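Long-range contacts in protein LRIM1 (Anopheles gambiae, PDB 3O53), which forms a heterodimeric complex with APL1C that regulates complement-like immunity in the mosquito, the chain here being its leucine-rich repeat domain: residues L62-S67 / T84-N89; Q147-K152 / E172-Q177; A232-Q237 / F258-R263. One frame throughout, in Å; residues are numbered along the deposited sequence.

Contact 1: residues L62-S67 / T84-N89; sequences LLNLSS and TLDLNN. With NAG (2-acetamido-2-deoxy-beta-D-glucopyranose), chain C.
Leu63 and Leu85 hold equivalent places in two successive coils of a leucine-rich repeat solenoid, where strands 62-64 and 84-86 run parallel in exact register. Leu63 N gives its hydrogen to Thr84 O, Leu63 O takes one from Asp86 N at 3.0 Å, and Leu65 N closes on Asp86 O at 2.7 Å. Beyond the strands the coils stay paired through Ser67 N and Asn88 O. On the core side Leu63 and Leu85 run alongside each other in the same direction, CD2 of Leu63 4.0 Å from CD1 of Leu85; Leu65 comes in at a slant to Leu85, CD1 to CD1, and Leu74 and Leu76 of strand 73-76 pack against this leucine group from the far wall of the coil. The other face carries Leu62 and Thr84, where CG of Leu62 sits 3.8 Å from CB of Thr84, and then the glycosylated Asn64 beside Asp86. Both of these last side chains close Asx turns: Asn64 OD1 accepts from Ser66 N in its carbonyl plane, while Asp86 OD1 takes Asn88 N at 2.8 Å. With CG anti to the backbone N (chi1 -160°), Asn64 carries its amide out over this face, and ND2 is covalently bound to C1 of the N-acetylglucosamine. The sugar leans across to the next coil, its acetamido N2 donating to Asp86 OD2 at 2.9 Å with an angle of 166° at the hydrogen.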
# COMPACT_ATOMS: atom_id res chain seq x y z
N LEU A 62 7.12 15.42 -15.48
CA LEU A 62 7.01 15.41 -14.02
C LEU A 62 6.29 16.64 -13.55
O LEU A 62 6.61 17.75 -13.97
CB LEU A 62 8.40 15.33 -13.37
CG LEU A 62 8.41 15.20 -11.84
CD1 LEU A 62 9.70 14.53 -11.35
CD2 LEU A 62 8.22 16.55 -11.17
N LEU A 63 5.31 16.45 -12.68
CA LEU A 63 4.51 17.55 -12.16
C LEU A 63 4.41 17.43 -10.66
O LEU A 63 4.01 16.39 -10.14
CB LEU A 63 3.11 17.51 -12.78
CG LEU A 63 2.12 18.58 -12.31
CD1 LEU A 63 2.61 19.98 -12.66
CD2 LEU A 63 0.75 18.33 -12.92
N ASN A 64 4.76 18.49 -9.95
CA ASN A 64 4.76 18.48 -8.50
C ASN A 64 3.72 19.44 -7.94
O ASN A 64 3.86 20.65 -8.02
CB ASN A 64 6.15 18.86 -7.98
CG ASN A 64 6.38 18.41 -6.54
OD1 ASN A 64 5.46 18.40 -5.72
ND2 ASN A 64 7.63 18.06 -6.24
N LEU A 65 2.65 18.88 -7.38
CA LEU A 65 1.55 19.67 -6.83
C LEU A 65 1.50 19.57 -5.31
O LEU A 65 0.51 19.98 -4.70
CB LEU A 65 0.21 19.18 -7.40
CG LEU A 65 0.10 19.18 -8.93
CD1 LEU A 65 -1.21 18.55 -9.38
CD2 LEU A 65 0.23 20.60 -9.46
N SER A 66 2.54 19.02 -4.70
CA SER A 66 2.51 18.73 -3.27
C SER A 66 2.37 19.98 -2.41
O SER A 66 2.83 21.06 -2.78
CB SER A 66 3.74 17.93 -2.83
OG SER A 66 4.91 18.73 -2.82
N SER A 67 1.73 19.81 -1.26
CA SER A 67 1.59 20.87 -0.27
C SER A 67 0.85 22.08 -0.82
O SER A 67 1.20 23.22 -0.52
CB SER A 67 2.95 21.26 0.29
OG SER A 67 3.53 20.18 1.02
N THR A 84 5.56 11.18 -13.84
CA THR A 84 5.67 11.28 -12.39
C THR A 84 4.75 12.38 -11.92
O THR A 84 4.78 13.48 -12.43
CB THR A 84 7.12 11.58 -11.98
OG1 THR A 84 7.98 10.55 -12.47
CG2 THR A 84 7.26 11.65 -10.46
N LEU A 85 3.90 12.06 -10.94
CA LEU A 85 2.97 13.02 -10.39
C LEU A 85 3.08 12.96 -8.88
O LEU A 85 2.95 11.90 -8.29
CB LEU A 85 1.54 12.67 -10.81
CG LEU A 85 0.44 13.54 -10.22
CD1 LEU A 85 0.59 14.99 -10.69
CD2 LEU A 85 -0.93 12.99 -10.60
N ASP A 86 3.31 14.11 -8.25
CA ASP A 86 3.35 14.17 -6.80
C ASP A 86 2.31 15.17 -6.28
O ASP A 86 2.44 16.36 -6.50
CB ASP A 86 4.75 14.56 -6.34
CG ASP A 86 4.90 14.56 -4.82
OD1 ASP A 86 3.88 14.59 -4.10
OD2 ASP A 86 6.05 14.54 -4.34
N LEU A 87 1.27 14.68 -5.62
CA LEU A 87 0.31 15.57 -4.98
C LEU A 87 0.22 15.28 -3.48
O LEU A 87 -0.82 15.53 -2.87
CB LEU A 87 -1.07 15.44 -5.62
CG LEU A 87 -1.74 14.08 -5.48
CD1 LEU A 87 -3.25 14.22 -5.30
CD2 LEU A 87 -1.40 13.24 -6.71
N ASN A 88 1.30 14.77 -2.91
CA ASN A 88 1.40 14.58 -1.47
C ASN A 88 0.90 15.82 -0.74
O ASN A 88 1.21 16.95 -1.14
CB ASN A 88 2.85 14.31 -1.04
CG ASN A 88 3.32 12.90 -1.37
OD1 ASN A 88 2.54 12.03 -1.74
ND2 ASN A 88 4.63 12.68 -1.23
N ASN A 89 0.16 15.61 0.34
CA ASN A 89 -0.28 16.69 1.22
C ASN A 89 -1.19 17.68 0.51
O ASN A 89 -0.85 18.85 0.34
CB ASN A 89 0.94 17.38 1.83
CG ASN A 89 1.80 16.42 2.61
OD1 ASN A 89 1.35 15.81 3.58
ND2 ASN A 89 3.05 16.26 2.18
C1 NAG C . 7.80 17.79 -4.83
C2 NAG C . 8.94 16.78 -4.81
C3 NAG C . 9.29 16.44 -3.37
C4 NAG C . 9.51 17.70 -2.55
C5 NAG C . 8.34 18.66 -2.69
C6 NAG C . 8.64 19.96 -1.96
C7 NAG C . 9.09 15.09 -6.55
C8 NAG C . 8.47 13.83 -7.07
N2 NAG C . 8.51 15.57 -5.46
O3 NAG C . 10.42 15.60 -3.36
O4 NAG C . 9.63 17.34 -1.20
O5 NAG C . 8.11 18.93 -4.06
O6 NAG C . 9.76 20.58 -2.56
O7 NAG C . 10.05 15.60 -7.12

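Contact 2: residues Q147-K152 / E172-Q177; sequences QYLDLK and EHLNLQ
Gln147 meets Glu172 twice where two leucine-rich repeat coils come together. Its carbonyl oxygen accepts from Glu172 N at 2.8 Å and also from His173 N, while its extended side chain runs beside that of Glu172 and gives an NE2 hydrogen to OE2 at 3.0 Å. The carboxylate oxygen is approached from above its plane, though it lies close to the amide plane of Gln147. Tyr148 follows, its CD1 3.6 Å from CB of His173; the two rings are oblique, planes 54° apart. The phenol OH reaches a water that also accepts from Asn175 ND2, bridging the coils over this face. Leu149 turns to the opposite face, packing alongside Leu174 in the hydrophobic core, and its N and O bond to His173 O and Asn175 N. Asp150 lies next to Asn175 with carboxylate and amide only 19° apart in plane; its OD1 takes Lys152 N in an Asx turn, which Asn175 repeats with Gln177 N. Leu151 N binds Asn175 O, and CB of Leu151 rests 3.9 Å from CD2 of Leu176. Lys152 extends from CG and bends at its end (chi4 -74°), where NZ makes a salt bridge with Asp150 OD2 at 3.0 Å, on its syn lone pair. The two strands run parallel in mid-solenoid, strand 146-150 flanked further by strand 123-126 and strand 173-175 by strand 195-197.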
# COMPACT_ATOMS: atom_id res chain seq x y z
N GLN A 147 4.26 -2.33 -9.28
CA GLN A 147 5.49 -2.87 -8.74
C GLN A 147 5.54 -2.60 -7.23
O GLN A 147 5.87 -3.47 -6.45
CB GLN A 147 6.68 -2.20 -9.43
CG GLN A 147 8.04 -2.69 -8.95
CD GLN A 147 9.17 -2.31 -9.89
OE1 GLN A 147 9.27 -1.17 -10.32
NE2 GLN A 147 10.02 -3.27 -10.21
N TYR A 148 5.18 -1.39 -6.84
CA TYR A 148 5.20 -0.99 -5.45
C TYR A 148 3.83 -0.40 -5.11
O TYR A 148 3.36 0.50 -5.79
CB TYR A 148 6.31 0.05 -5.23
CG TYR A 148 6.43 0.54 -3.82
CD1 TYR A 148 7.41 0.04 -2.97
CD2 TYR A 148 5.58 1.52 -3.33
CE1 TYR A 148 7.53 0.50 -1.67
CE2 TYR A 148 5.69 1.99 -2.04
CZ TYR A 148 6.66 1.48 -1.22
OH TYR A 148 6.75 1.95 0.07
N LEU A 149 3.19 -0.90 -4.06
CA LEU A 149 1.87 -0.42 -3.68
C LEU A 149 1.82 -0.17 -2.19
O LEU A 149 1.85 -1.11 -1.39
CB LEU A 149 0.78 -1.41 -4.08
CG LEU A 149 -0.66 -0.98 -3.75
CD1 LEU A 149 -0.99 0.42 -4.30
CD2 LEU A 149 -1.66 -1.98 -4.29
N ASP A 150 1.72 1.09 -1.81
CA ASP A 150 1.65 1.46 -0.41
C ASP A 150 0.24 1.96 -0.10
O ASP A 150 -0.16 3.02 -0.56
CB ASP A 150 2.67 2.54 -0.07
CG ASP A 150 2.68 2.88 1.41
OD1 ASP A 150 2.08 2.13 2.20
OD2 ASP A 150 3.29 3.90 1.79
N LEU A 151 -0.51 1.17 0.66
CA LEU A 151 -1.86 1.53 1.06
C LEU A 151 -1.99 1.61 2.58
O LEU A 151 -3.09 1.48 3.12
CB LEU A 151 -2.88 0.54 0.50
CG LEU A 151 -3.17 0.69 -1.00
CD1 LEU A 151 -3.74 -0.59 -1.60
CD2 LEU A 151 -4.11 1.88 -1.24
N LYS A 152 -0.88 1.83 3.28
CA LYS A 152 -0.93 1.90 4.74
C LYS A 152 -1.78 3.07 5.23
O LYS A 152 -1.96 4.06 4.52
CB LYS A 152 0.49 2.00 5.31
CG LYS A 152 1.15 3.37 5.19
CD LYS A 152 2.41 3.41 6.08
CE LYS A 152 3.25 4.66 5.86
NZ LYS A 152 4.00 4.60 4.57
N GLU A 172 6.20 -6.22 -6.25
CA GLU A 172 7.35 -6.51 -5.41
C GLU A 172 7.09 -6.14 -3.95
O GLU A 172 7.57 -6.81 -3.05
CB GLU A 172 8.58 -5.77 -5.93
CG GLU A 172 9.00 -6.24 -7.32
CD GLU A 172 10.23 -5.53 -7.86
OE1 GLU A 172 10.73 -4.59 -7.20
OE2 GLU A 172 10.69 -5.91 -8.95
N HIS A 173 6.34 -5.08 -3.72
CA HIS A 173 6.07 -4.63 -2.36
C HIS A 173 4.60 -4.27 -2.20
O HIS A 173 4.06 -3.48 -2.97
CB HIS A 173 6.94 -3.41 -2.02
CG HIS A 173 8.41 -3.65 -2.16
ND1 HIS A 173 9.15 -4.31 -1.20
CD2 HIS A 173 9.28 -3.31 -3.13
CE1 HIS A 173 10.41 -4.36 -1.58
NE2 HIS A 173 10.52 -3.76 -2.75
N LEU A 174 3.97 -4.84 -1.18
CA LEU A 174 2.57 -4.54 -0.86
C LEU A 174 2.49 -4.17 0.61
O LEU A 174 2.72 -5.01 1.47
CB LEU A 174 1.69 -5.77 -1.16
CG LEU A 174 0.18 -5.66 -0.89
CD1 LEU A 174 -0.39 -4.44 -1.57
CD2 LEU A 174 -0.55 -6.93 -1.35
N ASN A 175 2.18 -2.90 0.91
CA ASN A 175 2.04 -2.43 2.29
C ASN A 175 0.58 -2.17 2.59
O ASN A 175 -0.04 -1.33 1.96
CB ASN A 175 2.83 -1.14 2.51
CG ASN A 175 3.08 -0.82 3.98
OD1 ASN A 175 2.37 -1.31 4.89
ND2 ASN A 175 4.10 0.01 4.22
N LEU A 176 0.03 -2.91 3.54
CA LEU A 176 -1.38 -2.78 3.88
C LEU A 176 -1.50 -2.61 5.38
O LEU A 176 -2.55 -2.84 5.96
CB LEU A 176 -2.16 -4.03 3.43
CG LEU A 176 -2.40 -4.15 1.92
CD1 LEU A 176 -2.73 -5.58 1.53
CD2 LEU A 176 -3.52 -3.19 1.50
N GLN A 177 -0.40 -2.20 6.01
CA GLN A 177 -0.34 -2.06 7.47
C GLN A 177 -1.27 -0.93 7.93
O GLN A 177 -1.49 0.03 7.21
CB GLN A 177 1.11 -1.79 7.94
CG GLN A 177 1.43 -0.31 8.05
CD GLN A 177 2.90 0.03 7.84
OE1 GLN A 177 3.48 -0.29 6.81
NE2 GLN A 177 3.49 0.74 8.80
O HOH W 1 6.57 0.70 2.57

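Contact 3: residues A232-Q237 / F258-R263; sequences ALRFSQ and FSKNQR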
# COMPACT_ATOMS: atom_id res chain seq x y z
N ALA A 232 -0.96 -26.06 5.96
CA ALA A 232 -0.45 -26.43 4.65
C ALA A 232 0.47 -25.35 4.05
O ALA A 232 1.11 -25.57 3.03
CB ALA A 232 -1.60 -26.73 3.69
N LEU A 233 0.53 -24.19 4.68
CA LEU A 233 1.36 -23.10 4.17
C LEU A 233 2.83 -23.50 4.18
O LEU A 233 3.30 -24.13 5.11
CB LEU A 233 1.17 -21.85 5.03
CG LEU A 233 -0.15 -21.07 4.90
CD1 LEU A 233 -0.17 -19.93 5.91
CD2 LEU A 233 -0.33 -20.55 3.47
N ARG A 234 3.55 -23.12 3.13
CA ARG A 234 4.98 -23.33 3.04
C ARG A 234 5.66 -22.06 2.55
O ARG A 234 5.21 -21.44 1.60
CB ARG A 234 5.29 -24.46 2.06
CG ARG A 234 4.66 -25.80 2.41
CD ARG A 234 5.35 -26.47 3.58
NE ARG A 234 4.80 -27.81 3.82
CZ ARG A 234 3.74 -28.06 4.59
NH1 ARG A 234 3.12 -27.07 5.22
NH2 ARG A 234 3.31 -29.30 4.73
N PHE A 235 6.74 -21.66 3.21
CA PHE A 235 7.54 -20.55 2.72
C PHE A 235 8.84 -21.05 2.12
O PHE A 235 9.16 -22.22 2.23
CB PHE A 235 7.76 -19.53 3.84
CG PHE A 235 6.51 -18.79 4.22
CD1 PHE A 235 6.17 -17.60 3.61
CD2 PHE A 235 5.63 -19.33 5.17
CE1 PHE A 235 5.00 -16.93 3.94
CE2 PHE A 235 4.45 -18.66 5.50
CZ PHE A 235 4.14 -17.46 4.88
N SER A 236 9.58 -20.14 1.49
CA SER A 236 10.79 -20.49 0.76
C SER A 236 12.03 -20.07 1.53
O SER A 236 11.94 -19.45 2.59
CB SER A 236 10.80 -19.79 -0.60
OG SER A 236 11.06 -18.40 -0.44
N GLN A 237 13.19 -20.40 0.97
CA GLN A 237 14.47 -20.03 1.58
C GLN A 237 14.74 -18.53 1.46
O GLN A 237 15.69 -18.04 2.06
CB GLN A 237 15.62 -20.81 0.94
CG GLN A 237 16.05 -22.02 1.74
CD GLN A 237 17.48 -22.43 1.44
OE1 GLN A 237 18.22 -21.70 0.78
NE2 GLN A 237 17.87 -23.61 1.92
N PHE A 258 4.90 -24.96 12.33
CA PHE A 258 6.36 -24.98 12.40
C PHE A 258 6.92 -26.38 12.15
O PHE A 258 8.04 -26.54 11.68
CB PHE A 258 6.87 -24.43 13.74
CG PHE A 258 6.85 -22.93 13.84
CD1 PHE A 258 7.25 -22.14 12.77
CD2 PHE A 258 6.45 -22.30 15.01
CE1 PHE A 258 7.25 -20.75 12.86
CE2 PHE A 258 6.44 -20.90 15.10
CZ PHE A 258 6.84 -20.13 14.02
N SER A 259 6.13 -27.41 12.47
CA SER A 259 6.59 -28.78 12.28
C SER A 259 7.01 -29.02 10.84
O SER A 259 7.88 -29.84 10.57
CB SER A 259 5.48 -29.77 12.66
OG SER A 259 4.46 -29.79 11.67
N LYS A 260 6.40 -28.31 9.90
CA LYS A 260 6.70 -28.51 8.49
C LYS A 260 7.34 -27.27 7.87
O LYS A 260 7.56 -27.20 6.66
CB LYS A 260 5.43 -28.90 7.74
CG LYS A 260 4.89 -30.25 8.17
CD LYS A 260 3.63 -30.63 7.44
CE LYS A 260 3.17 -32.04 7.80
NZ LYS A 260 1.88 -32.40 7.15
N ASN A 261 7.66 -26.30 8.73
CA ASN A 261 8.38 -25.10 8.34
C ASN A 261 9.45 -24.79 9.39
O ASN A 261 9.50 -23.69 9.95
CB ASN A 261 7.43 -23.93 8.21
CG ASN A 261 6.45 -24.08 7.05
OD1 ASN A 261 6.70 -23.59 5.95
ND2 ASN A 261 5.34 -24.77 7.29
N GLN A 262 10.32 -25.76 9.66
CA GLN A 262 11.32 -25.63 10.71
C GLN A 262 12.20 -24.39 10.56
O GLN A 262 12.51 -23.71 11.54
CB GLN A 262 12.20 -26.89 10.75
CG GLN A 262 11.55 -28.05 11.49
CD GLN A 262 11.12 -27.68 12.89
OE1 GLN A 262 11.69 -26.77 13.51
NE2 GLN A 262 10.11 -28.36 13.41
N ARG A 263 12.62 -24.11 9.33
CA ARG A 263 13.43 -22.93 9.07
C ARG A 263 12.66 -21.63 9.33
O ARG A 263 13.24 -20.62 9.72
CB ARG A 263 13.93 -22.92 7.63
CG ARG A 263 14.78 -21.70 7.31
CD ARG A 263 15.32 -21.71 5.90
NE ARG A 263 16.20 -20.57 5.66
CZ ARG A 263 15.76 -19.33 5.42
NH1 ARG A 263 14.46 -19.09 5.39
NH2 ARG A 263 16.63 -18.35 5.22
O HOH W 2 8.81 -23.54 4.44
O HOH W 3 12.00 -20.48 5.30
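The side-chain amide of Asn261 is held between Leu233 O and Phe235 N, joining the loop before strand 241-243 to the junction of helices 251-259 and 262-276, at the C-terminal end of the repeat array. Asn261 ND2 donates to Leu233 O at 3.1 Å, and its OD1 takes a weak bond from Phe235 N at 3.4 Å. The same amide nitrogen also binds Phe257 O, tying the side chain back to its own helix. Leu233 O has a second donor, Arg234 NH1, from well above the carbonyl plane.

Two waters extend the polar network. One donates to both Phe235 O and Asn261 OD1; the other donates to Ser236 O and accepts from Arg263 NH1 at 2.8 Å, in the guanidinium plane. Arg263 NH1 also bonds to Leu239 O.

The packing is largely on flat polar groups. A bend at chi2 (-74°) brings the Arg234 guanidinium over Lys260, whose CB lies 3.6 Å from its plane, above the centre. Gln237 CA sits over the rim of the Arg263 guanidinium.

Lys260 NZ comes within 4.2 Å of Arg234 NH2; these like charges probably add no attraction, so that cohesion would rest mainly on amide, backbone and water bonds.

Contacts 1 and 2 are two instances of one arrangement, parallel neighbouring strands of the same solenoid with leucines facing inward and Asx turns just past the strands; their centres lie about 19 Å apart. They differ on the face of the strands turned away from the leucine core: contact 1 carries a glycan, whereas contact 2, close to the centre of the chain, has an aromatic pair, a bridging water and a lysine-aspartate salt bridge. Both are partly buried, with no exposed touching residue. Contact 3, about 43 Å from contact 1 between centres, lies nearer the surface, several of its touching residues exposed; without strand pairing, a repeat loop there meets the helical C-terminal region through side-chain-to-backbone bonds, water and arginine packing.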